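PDB 3LTO: mevalonate diphosphate decarboxylase from Legionella pneumophila, which probably catalyses the ATP-dependent decarboxylation of mevalonate diphosphate to isopentenyl diphosphate, an isoprenoid building block. Local coordinates for residues 116-121 / 141-146. Residues are numbered along the deposited sequence; the frame is centred on the assembly and turned at random.
With SO4 (sulfate ion), chain D.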
ATOM      1  N   ALA A 116       1.060   5.807 -20.645  1.00  9.17           N
ATOM      2  CA  ALA A 116       1.977   6.300 -21.684  1.00 10.22           C
ATOM      3  C   ALA A 116       2.475   7.704 -21.330  1.00  9.89           C
ATOM      4  O   ALA A 116       3.661   7.992 -21.432  1.00 12.83           O
ATOM      5  CB  ALA A 116       1.276   6.334 -23.044  1.00  8.19           C
ATOM      6  N   LEU A 117       1.561   8.579 -20.926  1.00  8.06           N
ATOM      7  CA  LEU A 117       1.942   9.931 -20.548  1.00  8.62           C
ATOM      8  C   LEU A 117       2.927   9.882 -19.378  1.00  8.70           C
ATOM      9  O   LEU A 117       3.924  10.601 -19.363  1.00 10.81           O
ATOM     10  CB  LEU A 117       0.710  10.752 -20.136  1.00  8.03           C
ATOM     11  CG  LEU A 117       1.013  12.160 -19.599  1.00  8.15           C
ATOM     12  CD1 LEU A 117       1.892  12.922 -20.583  1.00  6.96           C
ATOM     13  CD2 LEU A 117      -0.292  12.911 -19.370  1.00  8.02           C
ATOM     14  N   THR A 118       2.643   9.035 -18.394  1.00  7.69           N
ATOM     15  CA  THR A 118       3.523   8.926 -17.243  1.00  7.60           C
ATOM     16  C   THR A 118       4.928   8.509 -17.669  1.00  7.06           C
ATOM     17  O   THR A 118       5.916   9.110 -17.255  1.00  5.38           O
ATOM     18  CB  THR A 118       2.999   7.900 -16.221  1.00  7.40           C
ATOM     19  OG1 THR A 118       1.712   8.306 -15.743  1.00 10.42           O
ATOM     20  CG2 THR A 118       3.968   7.795 -15.050  1.00  8.26           C
ATOM     21  N   LYS A 119       5.003   7.475 -18.498  1.00  7.32           N
ATOM     22  CA  LYS A 119       6.278   6.961 -18.988  1.00  9.63           C
ATOM     23  C   LYS A 119       7.036   7.989 -19.819  1.00  8.36           C
ATOM     24  O   LYS A 119       8.236   8.197 -19.616  1.00  9.97           O
ATOM     25  CB  LYS A 119       6.042   5.680 -19.805  1.00 11.02           C
ATOM     26  CG  LYS A 119       5.420   4.578 -18.967  1.00 13.24           C
ATOM     27  CD  LYS A 119       4.902   3.409 -19.794  1.00 17.69           C
ATOM     28  CE  LYS A 119       6.016   2.523 -20.321  1.00 19.56           C
ATOM     29  NZ  LYS A 119       5.463   1.258 -20.893  1.00 20.06           N
ATOM     30  N   CYS A 120       6.343   8.643 -20.746  1.00  6.10           N
ATOM     31  CA  CYS A 120       7.000   9.641 -21.581  1.00  5.58           C
ATOM     32  C   CYS A 120       7.475  10.853 -20.763  1.00  5.82           C
ATOM     33  O   CYS A 120       8.598  11.323 -20.943  1.00  5.42           O
ATOM     34  CB  CYS A 120       6.056  10.106 -22.686  1.00  5.09           C
ATOM     35  SG  CYS A 120       6.854  11.085 -23.971  1.00  5.19           S
ATOM     36  N   ALA A 121       6.627  11.352 -19.867  1.00  2.58           N
ATOM     37  CA  ALA A 121       6.995  12.508 -19.052  1.00  6.61           C
ATOM     38  C   ALA A 121       8.154  12.150 -18.129  1.00  6.98           C
ATOM     39  O   ALA A 121       9.045  12.970 -17.882  1.00  6.70           O
ATOM     40  CB  ALA A 121       5.785  12.997 -18.231  1.00  2.68           C
ATOM     41  N   GLN A 141       2.666   4.290  -9.378  1.00  8.69           N
ATOM     42  CA  GLN A 141       2.064   5.028  -8.267  1.00  9.99           C
ATOM     43  C   GLN A 141       1.677   6.418  -8.763  1.00 10.27           C
ATOM     44  O   GLN A 141       0.595   6.917  -8.457  1.00 10.59           O
ATOM     45  CB  GLN A 141       3.052   5.147  -7.084  1.00 12.53           C
ATOM     46  CG  GLN A 141       4.077   6.283  -7.242  1.00 21.30           C
ATOM     47  CD  GLN A 141       5.259   6.242  -6.265  1.00 27.75           C
ATOM     48  OE1 GLN A 141       6.143   7.111  -6.317  1.00 28.61           O
ATOM     49  NE2 GLN A 141       5.282   5.241  -5.377  1.00 29.37           N
ATOM     50  N   LEU A 142       2.564   7.032  -9.542  1.00 10.11           N
ATOM     51  CA  LEU A 142       2.322   8.364 -10.090  1.00 10.68           C
ATOM     52  C   LEU A 142       1.149   8.321 -11.064  1.00 10.71           C
ATOM     53  O   LEU A 142       0.201   9.106 -10.954  1.00  9.27           O
ATOM     54  CB  LEU A 142       3.569   8.878 -10.822  1.00 11.22           C
ATOM     55  CG  LEU A 142       4.776   9.311  -9.985  1.00 12.32           C
ATOM     56  CD1 LEU A 142       5.934   9.668 -10.904  1.00 11.97           C
ATOM     57  CD2 LEU A 142       4.394  10.513  -9.124  1.00 11.84           C
ATOM     58  N   SER A 143       1.216   7.390 -12.013  1.00  8.33           N
ATOM     59  CA  SER A 143       0.169   7.249 -13.013  1.00  8.83           C
ATOM     60  C   SER A 143      -1.167   7.021 -12.316  1.00  7.99           C
ATOM     61  O   SER A 143      -2.212   7.466 -12.779  1.00  6.22           O
ATOM     62  CB  SER A 143       0.498   6.073 -13.941  1.00  8.40           C
ATOM     63  OG  SER A 143      -0.272   6.126 -15.128  1.00  9.87           O
ATOM     64  N   ARG A 144      -1.116   6.321 -11.190  1.00  9.44           N
ATOM     65  CA  ARG A 144      -2.304   6.018 -10.404  1.00 11.91           C
ATOM     66  C   ARG A 144      -3.123   7.272 -10.095  1.00 12.13           C
ATOM     67  O   ARG A 144      -4.351   7.224 -10.060  1.00 12.29           O
ATOM     68  CB  ARG A 144      -1.878   5.318  -9.101  1.00 14.31           C
ATOM     69  CG  ARG A 144      -2.747   5.598  -7.874  1.00 19.36           C
ATOM     70  CD  ARG A 144      -4.038   4.829  -7.919  1.00 22.72           C
ATOM     71  NE  ARG A 144      -4.973   5.186  -6.848  1.00 21.03           N
ATOM     72  CZ  ARG A 144      -6.141   5.784  -7.058  1.00 21.21           C
ATOM     73  NH1 ARG A 144      -6.508   6.108  -8.289  1.00 18.92           N
ATOM     74  NH2 ARG A 144      -6.967   6.009  -6.049  1.00 26.18           N
ATOM     75  N   LEU A 145      -2.434   8.394  -9.901  1.00 12.49           N
ATOM     76  CA  LEU A 145      -3.076   9.662  -9.552  1.00 13.24           C
ATOM     77  C   LEU A 145      -3.887  10.341 -10.647  1.00 12.92           C
ATOM     78  O   LEU A 145      -4.726  11.197 -10.361  1.00 13.80           O
ATOM     79  CB  LEU A 145      -2.018  10.624  -9.010  1.00 13.68           C
ATOM     80  CG  LEU A 145      -1.268  10.002  -7.830  1.00 15.01           C
ATOM     81  CD1 LEU A 145      -0.062  10.831  -7.466  1.00 14.82           C
ATOM     82  CD2 LEU A 145      -2.226   9.879  -6.656  1.00 15.60           C
ATOM     83  N   GLY A 146      -3.632   9.978 -11.896  1.00 12.00           N
ATOM     84  CA  GLY A 146      -4.387  10.556 -12.991  1.00 12.24           C
ATOM     85  C   GLY A 146      -5.487   9.587 -13.401  1.00 13.02           C
ATOM     86  O   GLY A 146      -6.579   9.991 -13.784  1.00 11.91           O
TER
HETATM   87  S   SO4 D 401      -9.806   7.094 -10.263  1.00 23.05           S
HETATM   88  O1  SO4 D 401      -8.984   6.524  -9.187  1.00 21.67           O
HETATM   89  O2  SO4 D 401      -8.989   7.302 -11.468  1.00 21.90           O
HETATM   90  O3  SO4 D 401     -10.907   6.168 -10.577  1.00 23.24           O
HETATM   91  O4  SO4 D 401     -10.368   8.383  -9.822  1.00 23.84           O
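Thr118 and Ser143 bring two helices close together, their CA atoms 5.7 Å apart, a spacing that suits small side chains. Along 116-121, small Ala116 turns from the partner helix onto Val43, while branched Leu117, pointing along the flank, packs between Val43 and Phe76 and His79 of helix 71-87. Thr118 carries the contact. Its methyl, CG2, lies anti to the backbone N and rests 4.0 Å from Ser143 CB and 4.4 Å from Leu142 CB, while the hydroxyl stands beside that N. There Thr118 OG1 lies 3.0 Å from Ser143 OG, joined by a weak hydrogen bond; Phe114 O, one turn back, also hydrogen-bonds to Thr118 OG1 and weakly to Ser143 OG. Both hydroxyls are buried; His79 hydrogen-bonds to Thr118 OG1 and Ser150 to Ser143 OG, so a polar network runs through this interface. Cys120 and Ala121 are compact enough to lie against Leu45. One residue past Ser143, Arg144 points away, and its NH1 hydrogen-bonds to sulfate O1 at 2.7 Å; Tyr16, Lys20 and Gly148 also bind this ion, probably from the crystallisation liquor. Helix 110-129 thus lies between helix 136-144 and strands 2-12 and 31-47, with helix 71-87 alongside, in the N-terminal domain.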